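Local structure of Cwp19 (Clostridioides difficile, 5OQ3) at residues K25-A30 with I66-V71; K52-L57 with P106-E111; G116-A121 with D183-H188; D319-Q324 with G358-S363. The protein probably cleaves cell-wall peptidoglycan through the glycoside hydrolase (TIM-barrel) domain that makes up this chain, and the whole protein may also have amidase activity. All coordinates share one frame; numbering follows the deposited sequence. Where two conformers were deposited one is given.

Interaction 1: K25-A30 with I66-V71; sequences KEMRAA and INTAVV
K25 runs alongside the amide of N67 in the opposite sense, its CE 3.8 Å from N67 ND2, and its NZ reaches a water that donates to N67 O. The backbone of E26 then takes the amide head-on: N67 ND2 lies 2.9 Å from E26 O, close to the C=O axis, and the acceptor sits in the amide plane. The E26 carboxylate points elsewhere, its OE2 held side-on by NE and NH2 of R28 and also salt-bridged to R351. M27, bent at chi2 and chi3, brings its sulfur back across T68 at about a right angle, with SD 3.3 Å from T68 OG1.

R28 N donates to N67 OD1 over 3.0 Å, tilted 34° from the carbonyl plane. T68 OG1 donates to the same oxygen from the opposite face, so three bonds fix the amide, whose chi1 of 62° carries it back across the R28 backbone. R28 O in turn accepts N67 N at 2.8 Å and, weakly, T68 N. From here the pairing is regular parallel sheet: A29 CB packs against V70 CG2, while A30 N meets T68 O at 3.0 Å. A30 O receives V70 N at 3.0 Å, and A30 CB packs 4.2 Å from I66 CG2.

The short strand axes cross at -38°, as expected for a tightly twisted barrel. Strands 27-32 and 68-74, joined through helix 47-63 in a beta-alpha-beta unit, lie between strands 356-361 and 118-123, and helix 371-381 touches E26 and R28 through Y381.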
# COMPACT_ATOMS: atom_id res chain seq x y z
N LYS A 25 0.18 -2.22 21.55
CA LYS A 25 -1.13 -1.50 21.49
C LYS A 25 -1.78 -1.78 20.17
O LYS A 25 -1.12 -2.15 19.22
CB LYS A 25 -0.92 -0.01 21.66
CG LYS A 25 -0.29 0.70 20.47
CD LYS A 25 0.42 1.95 20.91
CE LYS A 25 0.90 2.72 19.71
NZ LYS A 25 1.93 3.72 20.12
N GLU A 26 -3.08 -1.55 20.10
CA GLU A 26 -3.81 -1.81 18.89
C GLU A 26 -3.31 -0.83 17.79
O GLU A 26 -3.14 0.36 18.04
CB GLU A 26 -5.29 -1.60 19.17
CG GLU A 26 -6.22 -1.99 18.04
CD GLU A 26 -7.70 -1.69 18.30
OE1 GLU A 26 -8.56 -2.53 17.97
OE2 GLU A 26 -8.02 -0.62 18.81
N MET A 27 -3.08 -1.34 16.58
CA MET A 27 -2.79 -0.49 15.40
C MET A 27 -3.99 0.30 14.98
O MET A 27 -5.05 -0.28 14.80
CB MET A 27 -2.26 -1.38 14.25
CG MET A 27 -2.07 -0.67 12.93
SD MET A 27 -0.84 0.65 13.00
CE MET A 27 0.66 -0.25 13.16
N ARG A 28 -3.83 1.61 14.85
CA ARG A 28 -4.92 2.49 14.46
C ARG A 28 -4.37 3.47 13.42
O ARG A 28 -3.97 4.57 13.76
CB ARG A 28 -5.45 3.23 15.72
CG ARG A 28 -5.99 2.27 16.76
CD ARG A 28 -6.24 2.93 18.12
NE ARG A 28 -6.76 1.95 19.08
CZ ARG A 28 -7.08 2.21 20.35
NH1 ARG A 28 -6.87 3.42 20.86
NH2 ARG A 28 -7.62 1.26 21.09
N ALA A 29 -4.29 3.02 12.16
CA ALA A 29 -3.58 3.77 11.11
C ALA A 29 -4.51 4.41 10.14
O ALA A 29 -5.61 3.95 9.96
CB ALA A 29 -2.63 2.83 10.38
N ALA A 30 -4.04 5.46 9.51
CA ALA A 30 -4.71 6.03 8.37
C ALA A 30 -3.73 6.12 7.20
O ALA A 30 -2.60 6.58 7.37
CB ALA A 30 -5.28 7.39 8.69
N ILE A 66 -6.13 7.96 15.95
CA ILE A 66 -5.13 7.44 15.01
C ILE A 66 -3.73 7.57 15.60
O ILE A 66 -3.34 8.62 16.11
CB ILE A 66 -5.24 8.13 13.64
CG1 ILE A 66 -6.60 7.91 13.00
CG2 ILE A 66 -4.12 7.72 12.69
CD1 ILE A 66 -6.92 6.47 12.69
N ASN A 67 -2.99 6.46 15.55
CA ASN A 67 -1.65 6.39 16.10
C ASN A 67 -0.55 6.16 15.10
O ASN A 67 0.63 6.18 15.47
CB ASN A 67 -1.55 5.39 17.27
CG ASN A 67 -1.87 3.94 16.86
OD1 ASN A 67 -1.67 3.54 15.71
ND2 ASN A 67 -2.38 3.15 17.85
N THR A 68 -0.91 6.04 13.82
CA THR A 68 0.06 5.67 12.76
C THR A 68 -0.36 6.32 11.46
O THR A 68 -1.53 6.17 11.07
CB THR A 68 0.13 4.12 12.60
OG1 THR A 68 0.52 3.53 13.84
CG2 THR A 68 1.18 3.74 11.53
N ALA A 69 0.58 6.99 10.80
CA ALA A 69 0.33 7.60 9.49
C ALA A 69 1.07 6.75 8.47
O ALA A 69 2.26 6.52 8.61
CB ALA A 69 0.86 9.03 9.47
N VAL A 70 0.40 6.33 7.45
CA VAL A 70 0.97 5.50 6.36
C VAL A 70 0.96 6.39 5.11
O VAL A 70 -0.10 6.63 4.50
CB VAL A 70 0.17 4.21 6.13
CG1 VAL A 70 0.85 3.37 5.05
CG2 VAL A 70 0.08 3.39 7.42
N VAL A 71 2.13 6.98 4.81
CA VAL A 71 2.20 8.12 3.88
C VAL A 71 2.89 7.68 2.59
O VAL A 71 3.98 7.12 2.65
CB VAL A 71 2.97 9.28 4.54
CG1 VAL A 71 3.03 10.46 3.58
CG2 VAL A 71 2.26 9.66 5.86
O HOH W 1 2.11 5.62 18.30

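Interaction 2: K52-L57 with P106-E111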
# COMPACT_ATOMS: atom_id res chain seq x y z
N LYS A 52 1.40 23.24 6.52
CA LYS A 52 0.23 23.45 7.39
C LYS A 52 -0.90 22.43 7.09
O LYS A 52 -1.56 21.95 8.01
CB LYS A 52 -0.26 24.89 7.26
CG LYS A 52 -1.54 25.17 8.00
CD LYS A 52 -1.40 25.17 9.52
CE LYS A 52 -2.40 26.14 10.16
NZ LYS A 52 -3.75 26.21 9.51
N GLU A 53 -1.13 22.13 5.81
CA GLU A 53 -2.11 21.11 5.45
C GLU A 53 -1.80 19.75 6.12
O GLU A 53 -2.68 19.09 6.64
CB GLU A 53 -2.19 20.95 3.93
CG GLU A 53 -2.97 22.04 3.25
CD GLU A 53 -2.71 22.19 1.76
OE1 GLU A 53 -1.91 21.43 1.18
OE2 GLU A 53 -3.36 23.10 1.18
N TYR A 54 -0.51 19.39 6.20
CA TYR A 54 -0.10 18.15 6.83
C TYR A 54 -0.30 18.16 8.35
O TYR A 54 -0.87 17.21 8.90
CB TYR A 54 1.32 17.83 6.53
CG TYR A 54 1.79 16.51 7.09
CD1 TYR A 54 1.30 15.29 6.60
CD2 TYR A 54 2.69 16.47 8.13
CE1 TYR A 54 1.76 14.06 7.10
CE2 TYR A 54 3.16 15.30 8.63
CZ TYR A 54 2.68 14.08 8.12
OH TYR A 54 3.19 12.91 8.57
N THR A 55 0.15 19.23 9.00
CA THR A 55 -0.00 19.25 10.46
C THR A 55 -1.47 19.31 10.88
O THR A 55 -1.86 18.72 11.87
CB THR A 55 0.85 20.33 11.16
OG1 THR A 55 0.56 21.59 10.59
CG2 THR A 55 2.33 20.02 11.00
N ASP A 56 -2.26 20.06 10.14
CA ASP A 56 -3.68 20.11 10.42
C ASP A 56 -4.33 18.73 10.25
O ASP A 56 -5.19 18.33 11.03
CB ASP A 56 -4.39 21.09 9.47
CG ASP A 56 -4.17 22.57 9.84
OD1 ASP A 56 -3.65 22.89 10.95
OD2 ASP A 56 -4.57 23.40 8.98
N LEU A 57 -3.90 18.00 9.23
CA LEU A 57 -4.39 16.65 8.99
C LEU A 57 -3.99 15.73 10.15
O LEU A 57 -4.83 15.04 10.72
CB LEU A 57 -3.97 16.14 7.62
CG LEU A 57 -4.36 14.71 7.25
CD1 LEU A 57 -5.89 14.58 7.24
CD2 LEU A 57 -3.77 14.32 5.91
N PRO A 106 11.48 14.75 5.93
CA PRO A 106 11.86 15.01 7.34
C PRO A 106 10.71 15.65 8.12
O PRO A 106 10.51 15.33 9.30
CB PRO A 106 13.07 15.92 7.21
CG PRO A 106 13.67 15.53 5.92
CD PRO A 106 12.53 15.24 5.01
N PHE A 107 10.02 16.62 7.49
CA PHE A 107 8.90 17.27 8.12
C PHE A 107 7.74 16.31 8.39
O PHE A 107 7.18 16.26 9.51
CB PHE A 107 8.42 18.41 7.25
CG PHE A 107 7.36 19.26 7.88
CD1 PHE A 107 7.72 20.33 8.73
CD2 PHE A 107 6.02 19.04 7.62
CE1 PHE A 107 6.75 21.15 9.30
CE2 PHE A 107 5.04 19.86 8.19
CZ PHE A 107 5.40 20.90 9.04
N LEU A 108 7.47 15.48 7.40
CA LEU A 108 6.36 14.51 7.55
C LEU A 108 6.61 13.54 8.72
O LEU A 108 5.72 13.26 9.48
CB LEU A 108 6.10 13.75 6.28
CG LEU A 108 5.85 14.55 5.00
CD1 LEU A 108 5.67 13.64 3.78
CD2 LEU A 108 4.64 15.44 5.16
N ILE A 109 7.87 13.12 8.87
CA ILE A 109 8.26 12.21 9.91
C ILE A 109 8.35 12.89 11.29
O ILE A 109 7.75 12.42 12.29
CB ILE A 109 9.60 11.55 9.56
CG1 ILE A 109 9.42 10.64 8.34
CG2 ILE A 109 10.09 10.72 10.74
CD1 ILE A 109 10.75 10.19 7.80
N GLU A 110 9.05 14.03 11.33
CA GLU A 110 9.30 14.68 12.61
C GLU A 110 7.98 15.19 13.21
O GLU A 110 7.80 15.12 14.44
CB GLU A 110 10.34 15.78 12.50
CG GLU A 110 11.74 15.24 12.24
CD GLU A 110 12.83 16.24 12.00
OE1 GLU A 110 12.57 17.41 11.78
OE2 GLU A 110 14.03 15.81 12.05
N GLU A 111 7.05 15.65 12.36
CA GLU A 111 5.80 16.12 12.89
C GLU A 111 4.89 14.99 13.36
O GLU A 111 4.13 15.16 14.32
CB GLU A 111 5.09 16.98 11.82
CG GLU A 111 5.85 18.30 11.55
CD GLU A 111 5.89 19.29 12.71
OE1 GLU A 111 4.95 19.28 13.51
OE2 GLU A 111 6.89 20.05 12.80
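The Y54 ring carries L108 CD2 squarely on one face: the methyl is 3.4 Å from the ring centroid and only 4° off the normal, a CH-pi contact. At the ring edge, near its plane, E111 CB approaches Y54 CE2 to 4.1 Å, and W40 meets the ring edge-to-face. The F107 ring has E111 CG of its own helix over the centre of one face. It slides past Y54 in the opposite direction, with CE2 4.1 Å from Y54 CD2, while T55 CG2 comes obliquely to within 3.7 Å of F107 CZ.

These residues join helices 47-63 and 104-114, neighbours in the outer layer of the TIM barrel. Their short axes are 10.6 Å apart and run in nearly the same direction, 24° from parallel.

With CG anti to the backbone N (chi1 -177°), Y54 spans this gap and its OH donates to L108 O over 2.7 Å. The donor stands tilted from the carbonyl plane, and the bond fixes the far end of a ring already covered by leucine. Further along, E111 OE1 lies 3.7 Å from the methyl T55 CG2; its charge is met by R115, and OE2 pairs with K114. At the hydroxyl end of Y54, F119 of strand 118-123 touches Y54 and also L108.

Interaction 3: G116-A121 with D183-H188; sequences GMEFHA and DIDGVH
H120 lays its imidazole flat over G186, whose CA is 3.9 Å from the ring centroid and 15° off the normal. The contact is a CH-pi one, offset toward the rim. A chi1 of -68° turns the ring over G186, and the face can come this close because the glycine has no CB to collide with H120 CG. The H188 ring, by contrast, leads away from residues 116-121 and meets W122, further along the same strand, edge-to-face; yet both histidines hydrogen-bond through ND1 to the hydroxyl of Y286.

D185 faces the start of strand 118-123. Its OD2 uses the anti lone pair for F119 N at 2.8 Å and is also bonded to H113 NE2. The E118 side chain crosses D185 at about a right angle, leaving E118 OE1 3.7 Å from D185 OD1 with the carboxylate planes 36° apart. The bonds to OD2 probably ease the repulsion between these like charges.

I184 CG2 packs against F119 CD1 (4.0 Å) and A121 CB (4.1 Å). In the backbone, F119 O accepts D185 N at 2.8 Å, and G186 N only weakly. A121 N meets G186 O at 2.9 Å, and H188 N reaches A121 O at 2.8 Å.

This is parallel pairing of the third and fourth strands of a TIM barrel: F119, A121, I184 and V187 face the surrounding helices, whereas H120 and H188 turn into the polar and aromatic interior.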
# COMPACT_ATOMS: atom_id res chain seq x y z
N GLY A 116 3.48 11.74 18.83
CA GLY A 116 3.40 10.38 19.31
C GLY A 116 2.82 9.40 18.31
O GLY A 116 2.27 8.37 18.71
N MET A 117 2.95 9.72 17.01
CA MET A 117 2.43 8.87 15.95
C MET A 117 3.58 8.20 15.22
O MET A 117 4.62 8.81 15.00
CB MET A 117 1.63 9.68 14.95
CG MET A 117 0.46 10.42 15.58
SD MET A 117 -0.40 11.60 14.59
CE MET A 117 -1.45 10.55 13.61
N GLU A 118 3.40 6.93 14.87
CA GLU A 118 4.35 6.21 14.05
C GLU A 118 4.15 6.58 12.58
O GLU A 118 3.07 7.07 12.18
CB GLU A 118 4.21 4.70 14.24
CG GLU A 118 4.35 4.24 15.67
CD GLU A 118 5.70 3.74 16.03
OE1 GLU A 118 6.26 2.93 15.28
OE2 GLU A 118 6.18 4.08 17.12
N PHE A 119 5.22 6.39 11.82
CA PHE A 119 5.26 6.79 10.42
C PHE A 119 5.70 5.59 9.60
O PHE A 119 6.82 5.09 9.75
CB PHE A 119 6.25 7.94 10.23
CG PHE A 119 6.23 8.49 8.84
CD1 PHE A 119 6.94 7.88 7.81
CD2 PHE A 119 5.49 9.64 8.54
CE1 PHE A 119 6.90 8.37 6.54
CE2 PHE A 119 5.47 10.15 7.25
CZ PHE A 119 6.19 9.51 6.26
N HIS A 120 4.85 5.12 8.72
CA HIS A 120 5.17 4.06 7.75
C HIS A 120 5.25 4.70 6.36
O HIS A 120 4.32 5.32 5.90
CB HIS A 120 4.16 2.93 7.74
CG HIS A 120 4.14 2.12 9.00
ND1 HIS A 120 3.66 0.83 9.03
CD2 HIS A 120 4.56 2.40 10.26
CE1 HIS A 120 3.77 0.36 10.26
NE2 HIS A 120 4.30 1.29 11.03
N ALA A 121 6.39 4.54 5.70
CA ALA A 121 6.61 5.01 4.34
C ALA A 121 6.02 4.01 3.36
O ALA A 121 6.44 2.84 3.33
CB ALA A 121 8.10 5.18 4.09
N ASP A 183 14.04 8.63 9.50
CA ASP A 183 13.65 7.96 10.75
C ASP A 183 12.25 7.34 10.66
O ASP A 183 11.37 7.60 11.50
CB ASP A 183 13.73 8.97 11.91
CG ASP A 183 13.45 8.37 13.24
OD1 ASP A 183 13.79 7.19 13.42
OD2 ASP A 183 12.88 9.09 14.10
N ILE A 184 12.06 6.52 9.65
CA ILE A 184 10.81 5.83 9.51
C ILE A 184 10.62 4.73 10.52
O ILE A 184 11.58 4.11 10.97
CB ILE A 184 10.62 5.29 8.07
CG1 ILE A 184 11.70 4.26 7.69
CG2 ILE A 184 10.62 6.44 7.04
CD1 ILE A 184 11.39 3.54 6.39
N ASP A 185 9.37 4.38 10.80
CA ASP A 185 9.06 3.24 11.70
C ASP A 185 8.66 1.97 10.94
O ASP A 185 8.77 0.86 11.47
CB ASP A 185 7.91 3.64 12.63
CG ASP A 185 8.23 4.87 13.39
OD1 ASP A 185 9.19 4.84 14.20
OD2 ASP A 185 7.62 5.94 13.18
N GLY A 186 8.25 2.14 9.68
CA GLY A 186 7.80 1.03 8.84
C GLY A 186 7.94 1.34 7.37
O GLY A 186 8.00 2.52 6.98
N VAL A 187 7.97 0.27 6.59
CA VAL A 187 7.88 0.31 5.11
C VAL A 187 6.61 -0.47 4.74
O VAL A 187 6.39 -1.55 5.27
CB VAL A 187 9.16 -0.34 4.49
CG1 VAL A 187 8.98 -0.54 2.98
CG2 VAL A 187 10.41 0.46 4.86
N HIS A 188 5.82 0.11 3.84
CA HIS A 188 4.53 -0.41 3.48
C HIS A 188 4.38 -0.46 1.95
O HIS A 188 4.68 0.55 1.27
CB HIS A 188 3.47 0.54 4.03
CG HIS A 188 2.04 0.15 3.78
ND1 HIS A 188 1.30 -0.52 4.73
CD2 HIS A 188 1.21 0.43 2.77
CE1 HIS A 188 0.07 -0.67 4.28
NE2 HIS A 188 -0.02 -0.11 3.09

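Interaction 4: D319-Q324 with G358-S363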
# COMPACT_ATOMS: atom_id res chain seq x y z
N ASP A 319 1.53 -9.95 11.90
CA ASP A 319 0.45 -9.12 12.43
C ASP A 319 -0.60 -8.82 11.37
O ASP A 319 -0.29 -8.38 10.26
CB ASP A 319 1.02 -7.82 13.02
CG ASP A 319 1.94 -8.04 14.18
OD1 ASP A 319 1.73 -8.95 15.00
OD2 ASP A 319 2.90 -7.25 14.26
N LEU A 320 -1.84 -9.07 11.76
CA LEU A 320 -2.99 -8.82 10.90
C LEU A 320 -3.71 -7.53 11.28
O LEU A 320 -4.21 -7.40 12.43
CB LEU A 320 -3.96 -10.00 10.98
CG LEU A 320 -5.30 -9.85 10.27
CD1 LEU A 320 -5.16 -9.62 8.76
CD2 LEU A 320 -6.14 -11.10 10.55
N TYR A 321 -3.82 -6.61 10.31
CA TYR A 321 -4.62 -5.39 10.49
C TYR A 321 -5.67 -5.42 9.40
O TYR A 321 -5.37 -5.84 8.30
CB TYR A 321 -3.76 -4.11 10.39
CG TYR A 321 -2.48 -4.10 11.20
CD1 TYR A 321 -2.47 -4.45 12.54
CD2 TYR A 321 -1.29 -3.75 10.62
CE1 TYR A 321 -1.30 -4.43 13.28
CE2 TYR A 321 -0.11 -3.71 11.37
CZ TYR A 321 -0.14 -4.07 12.67
OH TYR A 321 1.04 -4.03 13.37
N ILE A 322 -6.89 -4.95 9.68
CA ILE A 322 -7.92 -4.92 8.68
C ILE A 322 -7.96 -3.57 7.99
O ILE A 322 -7.99 -2.52 8.64
CB ILE A 322 -9.30 -5.22 9.28
CG1 ILE A 322 -9.27 -6.55 10.03
CG2 ILE A 322 -10.39 -5.12 8.22
CD1 ILE A 322 -8.85 -7.76 9.23
N GLY A 323 -7.90 -3.62 6.64
CA GLY A 323 -8.11 -2.41 5.87
C GLY A 323 -9.59 -2.07 5.82
O GLY A 323 -10.41 -2.84 5.30
N GLN A 324 -9.93 -0.87 6.31
CA GLN A 324 -11.31 -0.42 6.45
C GLN A 324 -11.65 0.58 5.37
O GLN A 324 -11.02 1.64 5.27
CB GLN A 324 -11.52 0.24 7.84
CG GLN A 324 -10.99 -0.50 9.07
CD GLN A 324 -11.66 -1.81 9.49
OE1 GLN A 324 -11.19 -2.45 10.40
NE2 GLN A 324 -12.79 -2.19 8.91
N GLY A 358 -5.48 -4.70 14.85
CA GLY A 358 -5.93 -3.35 14.61
C GLY A 358 -6.41 -3.12 13.20
O GLY A 358 -6.82 -4.09 12.56
N SER A 359 -6.39 -1.86 12.76
CA SER A 359 -7.04 -1.41 11.54
C SER A 359 -6.19 -0.33 10.86
O SER A 359 -5.45 0.41 11.53
CB SER A 359 -8.40 -0.78 11.83
OG SER A 359 -9.36 -1.71 12.30
N MET A 360 -6.38 -0.24 9.54
CA MET A 360 -5.92 0.87 8.73
C MET A 360 -7.08 1.40 7.94
O MET A 360 -7.81 0.64 7.38
CB MET A 360 -4.76 0.46 7.80
CG MET A 360 -3.57 -0.20 8.46
SD MET A 360 -2.06 0.12 7.54
CE MET A 360 -0.86 -0.27 8.76
N TYR A 361 -7.26 2.72 7.95
CA TYR A 361 -8.43 3.38 7.37
C TYR A 361 -8.07 4.01 6.01
O TYR A 361 -7.17 4.85 5.95
CB TYR A 361 -8.96 4.49 8.30
CG TYR A 361 -9.56 3.87 9.54
CD1 TYR A 361 -10.90 3.51 9.56
CD2 TYR A 361 -8.82 3.63 10.68
CE1 TYR A 361 -11.46 2.94 10.68
CE2 TYR A 361 -9.39 3.04 11.81
CZ TYR A 361 -10.71 2.69 11.79
OH TYR A 361 -11.31 2.10 12.88
N PHE A 362 -8.82 3.64 4.99
CA PHE A 362 -8.73 4.27 3.68
C PHE A 362 -9.86 5.25 3.51
O PHE A 362 -10.97 4.80 3.30
CB PHE A 362 -8.69 3.27 2.53
CG PHE A 362 -8.10 3.89 1.29
CD1 PHE A 362 -8.90 4.58 0.37
CD2 PHE A 362 -6.72 3.97 1.15
CE1 PHE A 362 -8.35 5.22 -0.71
CE2 PHE A 362 -6.16 4.63 0.06
CZ PHE A 362 -6.98 5.25 -0.86
N SER A 363 -9.60 6.57 3.59
CA SER A 363 -8.31 7.20 3.75
C SER A 363 -8.44 8.37 4.72
O SER A 363 -9.53 8.70 5.18
CB SER A 363 -7.70 7.64 2.40
OG SER A 363 -8.44 8.72 1.85
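Four backbone hydrogen bonds knit the strands: I322 N to G358 O (3.0 Å), M360 N to I322 O (2.9 Å), Q324 N to M360 O (2.8 Å) and F362 N to Q324 O (3.0 Å). The last two are nearly linear, each with an angle of 170° at the hydrogen. Weaker CA-H...O contacts, such as S359 CA to I322 O, fill in between them. G358, with phi at 144°, adopts backbone angles that favour glycine.

This is the parallel pairing of the last two strands of the eight-stranded TIM barrel, connected through helix 343-350 as a beta-alpha-beta unit.

The polar side-chain bond lies on the face bearing I322, S359, Q324 and Y361. S359 OG donates to Q324 OE1 over 2.7 Å, in the carbonyl plane and on a lone pair. A bend at chi2 folds Q324 back to that hydroxyl. N350 of helix 343-350 also donates to OE1, and Y302 is bonded to NE2, so the buried amide is satisfied at both ends. Y361 OH bonds to Y381.

Ring and apolar contacts occur on both faces. Q324 CG lies over the Y361 ring in a CH-pi contact, 4.2 Å from its centroid and 26° off the normal. On the inner face, the Y321 ring presents its edge to G358 N, with CD1 3.8 Å away. In the conformer described, one of two deposited for M360, Y321 CD2 approaches M360 CE obliquely.

In the fold
Interactions 1, 3 and 4 lie within the same closed sheet, whereas interaction 2 sits in the helical layer outside it, its centre about 20 Å from the centre of the chain. The sheet contacts share backbone pairing and differ in what is added. Interactions 3 and 4 are buried; interaction 1 is only partly buried, with K25 exposed and a side-chain amide binding the backbone. Strands 68-74 and 118-123 join interaction 1 to interaction 3 (N67 O to E118 N, 2.9 Å), and strands 27-32 and 356-361 join it to interaction 4, closing the barrel. Interaction 2 relies mainly on ring and methyl packing, and meets interaction 3 at F119.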